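Local structure of S-adenosyl-L-methionine-dependent 2-deoxy-scyllo-inosamine dehydrogenase (Bacillus circulans, 4M7S) at residues Q193-G198 / T215-M220. The protein catalyses the radical S-adenosyl-L-methionine-dependent two-electron oxidation of 2-deoxy-scyllo-inosamine to amino-dideoxy-scyllo-inosose in butirosin biosynthesis, using two [4Fe-4S] clusters. Numbering follows the deposited sequence.
Sequences QKMVMG and TSFRKM
Met-195 and Met-197, both selenomethionines, pack against the ring of Phe-217 from the same side. The CG methylene of Met-195 lies over one ring face, 4.2 Å from the Phe-217 ring centroid and 12° off the normal. This is a CH-pi contact. The selenium sits farther out, with SE of Met-195 5.0 Å from the centroid of the Phe-217 ring. It approaches obliquely, 33° off the normal, as a Met-aromatic contact. Met-197 meets the base of the ring instead. CE of Met-197 is 3.6 Å from both CD2 and CB of Phe-217 and comes in obliquely. The Met-197 chain bends at chi2 and then runs extended, which carries CE to the aromatic side chain. Phe-217 holds CG anti to its own backbone N (chi1 -175°), which swings the ring out from the helix to meet the two methionines. The contact is wholly apolar and small, with 131 Å² buried.

Asp-190 fixes the loop through hydrogen bonds to the backbone N of Lys-194 and Met-195. Asn-211 ND2 hydrogen-bonds to O of Met-197, and Lys-213 NZ to O of Val-196. The Phe-217 side chain lies about 4 Å from the bound [4Fe-4S] cluster whose pocket includes Cys-169 and Cys-187, so the contact packs beside this second cluster. It joins the loop between strands 183-185 and 198-199 to helix 212-222, with Pro-172 of helix 171-174 also against Phe-217.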
ATOM      1  N   GLN A 193       2.953  -8.713  -9.509  1.00 26.92           N
ATOM      2  CA  GLN A 193       4.160  -9.004  -8.729  1.00 28.72           C
ATOM      3  C   GLN A 193       5.344  -9.345  -9.634  1.00 32.24           C
ATOM      4  O   GLN A 193       5.983 -10.387  -9.479  1.00 35.52           O
ATOM      5  CB  GLN A 193       3.885 -10.127  -7.717  1.00 27.17           C
ATOM      6  CG  GLN A 193       2.570  -9.935  -6.932  1.00 24.63           C
ATOM      7  CD  GLN A 193       2.430 -10.896  -5.751  1.00 33.80           C
ATOM      8  OE1 GLN A 193       3.425 -11.392  -5.222  1.00 35.85           O
ATOM      9  NE2 GLN A 193       1.186 -11.159  -5.334  1.00 33.21           N
ATOM     10  N   LYS A 194       5.610  -8.466 -10.596  1.00 31.36           N
ATOM     11  CA  LYS A 194       6.762  -8.609 -11.470  1.00 33.25           C
ATOM     12  C   LYS A 194       8.051  -8.290 -10.720  1.00 31.39           C
ATOM     13  O   LYS A 194       9.124  -8.759 -11.089  1.00 33.75           O
ATOM     14  CB  LYS A 194       6.637  -7.669 -12.674  1.00 38.40           C
ATOM     15  CG  LYS A 194       5.448  -7.946 -13.591  1.00 42.71           C
ATOM     16  CD  LYS A 194       5.144  -6.722 -14.436  1.00 45.88           C
ATOM     17  CE  LYS A 194       3.988  -6.961 -15.387  1.00 50.25           C
ATOM     18  NZ  LYS A 194       3.838  -5.805 -16.316  1.00 52.06           N
HETATM   19  N   MSE A 195       7.937  -7.476  -9.678  1.00 29.40           N
HETATM   20  CA  MSE A 195       9.106  -6.970  -8.971  1.00 31.65           C
HETATM   21  C   MSE A 195       9.054  -7.355  -7.492  1.00 29.98           C
HETATM   22  O   MSE A 195       9.008  -6.489  -6.625  1.00 30.91           O
HETATM   23  CB  MSE A 195       9.171  -5.448  -9.103  1.00 34.85           C
HETATM   24  CG  MSE A 195      10.552  -4.893  -9.365  1.00 45.94           C
HETATM   25 SE   MSE A 195      11.380  -5.665 -10.955  1.00 68.43          SE
HETATM   26  CE  MSE A 195      10.154  -4.976 -12.302  1.00 76.69           C
ATOM     27  N   VAL A 196       9.043  -8.652  -7.206  1.00 28.68           N
ATOM     28  CA  VAL A 196       9.091  -9.118  -5.825  1.00 28.65           C
ATOM     29  C   VAL A 196      10.504  -8.881  -5.299  1.00 28.35           C
ATOM     30  O   VAL A 196      11.473  -9.381  -5.868  1.00 27.83           O
ATOM     31  CB  VAL A 196       8.736 -10.601  -5.711  1.00 30.71           C
ATOM     32  CG1 VAL A 196       8.946 -11.086  -4.266  1.00 33.59           C
ATOM     33  CG2 VAL A 196       7.291 -10.826  -6.147  1.00 28.02           C
HETATM   34  N   MSE A 197      10.605  -8.086  -4.238  1.00 25.19           N
HETATM   35  CA  MSE A 197      11.897  -7.670  -3.696  1.00 26.69           C
HETATM   36  C   MSE A 197      12.346  -8.610  -2.582  1.00 27.53           C
HETATM   37  O   MSE A 197      13.527  -8.701  -2.262  1.00 28.23           O
HETATM   38  CB  MSE A 197      11.798  -6.231  -3.188  1.00 23.16           C
HETATM   39  CG  MSE A 197      11.405  -5.247  -4.284  1.00 25.42           C
HETATM   40 SE   MSE A 197      12.815  -5.158  -5.610  1.00 46.52          SE
HETATM   41  CE  MSE A 197      12.237  -3.523  -6.522  1.00 32.72           C
ATOM     42  N   GLY A 198      11.389  -9.318  -2.002  1.00 26.54           N
ATOM     43  CA  GLY A 198      11.682 -10.327  -0.999  1.00 25.02           C
ATOM     44  C   GLY A 198      10.379 -10.686  -0.317  1.00 27.00           C
ATOM     45  O   GLY A 198       9.309 -10.358  -0.823  1.00 21.79           O
ATOM     46  N   THR A 215      17.330  -1.323  -4.060  1.00 32.47           N
ATOM     47  CA  THR A 215      18.159  -0.121  -4.120  1.00 32.67           C
ATOM     48  C   THR A 215      18.440   0.341  -5.548  1.00 36.21           C
ATOM     49  O   THR A 215      18.322   1.528  -5.865  1.00 37.25           O
ATOM     50  CB  THR A 215      19.476  -0.336  -3.358  1.00 32.82           C
ATOM     51  OG1 THR A 215      19.168  -0.607  -1.981  1.00 37.63           O
ATOM     52  CG2 THR A 215      20.363   0.889  -3.454  1.00 35.03           C
ATOM     53  N   SER A 216      18.816  -0.592  -6.414  1.00 35.69           N
ATOM     54  CA  SER A 216      19.095  -0.226  -7.794  1.00 37.90           C
ATOM     55  C   SER A 216      17.800   0.153  -8.515  1.00 33.09           C
ATOM     56  O   SER A 216      17.796   1.047  -9.358  1.00 34.05           O
ATOM     57  CB  SER A 216      19.827  -1.349  -8.530  1.00 44.16           C
ATOM     58  OG  SER A 216      19.041  -2.517  -8.592  1.00 49.08           O
ATOM     59  N   PHE A 217      16.697  -0.507  -8.163  1.00 31.53           N
ATOM     60  CA  PHE A 217      15.420  -0.214  -8.808  1.00 32.22           C
ATOM     61  C   PHE A 217      15.001   1.218  -8.509  1.00 31.97           C
ATOM     62  O   PHE A 217      14.626   1.958  -9.413  1.00 32.92           O
ATOM     63  CB  PHE A 217      14.328  -1.192  -8.354  1.00 29.37           C
ATOM     64  CG  PHE A 217      13.010  -1.014  -9.066  1.00 29.70           C
ATOM     65  CD1 PHE A 217      12.865  -1.396 -10.395  1.00 35.15           C
ATOM     66  CD2 PHE A 217      11.911  -0.484  -8.402  1.00 26.89           C
ATOM     67  CE1 PHE A 217      11.647  -1.244 -11.051  1.00 32.80           C
ATOM     68  CE2 PHE A 217      10.687  -0.337  -9.049  1.00 26.38           C
ATOM     69  CZ  PHE A 217      10.559  -0.710 -10.372  1.00 28.67           C
ATOM     70  N   ARG A 218      15.066   1.617  -7.242  1.00 28.43           N
ATOM     71  CA  ARG A 218      14.592   2.947  -6.883  1.00 31.25           C
ATOM     72  C   ARG A 218      15.533   4.022  -7.436  1.00 31.80           C
ATOM     73  O   ARG A 218      15.092   5.116  -7.784  1.00 30.92           O
ATOM     74  CB  ARG A 218      14.351   3.094  -5.368  1.00 29.61           C
ATOM     75  CG  ARG A 218      15.569   3.444  -4.542  1.00 33.15           C
ATOM     76  CD  ARG A 218      15.170   3.704  -3.086  1.00 33.96           C
ATOM     77  NE  ARG A 218      14.334   2.630  -2.562  1.00 31.76           N
ATOM     78  CZ  ARG A 218      14.796   1.589  -1.874  1.00 31.75           C
ATOM     79  NH1 ARG A 218      16.086   1.485  -1.603  1.00 28.69           N
ATOM     80  NH2 ARG A 218      13.964   0.654  -1.443  1.00 30.01           N
ATOM     81  N   LYS A 219      16.824   3.696  -7.532  1.00 36.57           N
ATOM     82  CA  LYS A 219      17.811   4.593  -8.139  1.00 38.93           C
ATOM     83  C   LYS A 219      17.550   4.752  -9.636  1.00 39.61           C
ATOM     84  O   LYS A 219      17.624   5.853 -10.188  1.00 40.26           O
ATOM     85  CB  LYS A 219      19.226   4.042  -7.913  1.00 41.40           C
ATOM     86  CG  LYS A 219      20.325   4.739  -8.706  1.00 49.67           C
ATOM     87  CD  LYS A 219      21.574   3.867  -8.738  1.00 56.99           C
ATOM     88  CE  LYS A 219      21.856   3.283  -7.353  1.00 61.14           C
ATOM     89  NZ  LYS A 219      22.583   1.976  -7.409  1.00 65.26           N
HETATM   90  N   MSE A 220      17.248   3.630 -10.281  1.00 39.59           N
HETATM   91  CA  MSE A 220      16.971   3.573 -11.715  1.00 40.24           C
HETATM   92  C   MSE A 220      15.715   4.392 -12.051  1.00 37.12           C
HETATM   93  O   MSE A 220      15.678   5.109 -13.051  1.00 38.14           O
HETATM   94  CB  MSE A 220      16.788   2.100 -12.108  1.00 43.04           C
HETATM   95  CG  MSE A 220      16.452   1.808 -13.557  1.00 47.34           C
HETATM   96 SE   MSE A 220      15.691   0.008 -13.786  1.00 91.39          SE
HETATM   97  CE  MSE A 220      17.145  -1.061 -13.066  1.00 48.67           C
TER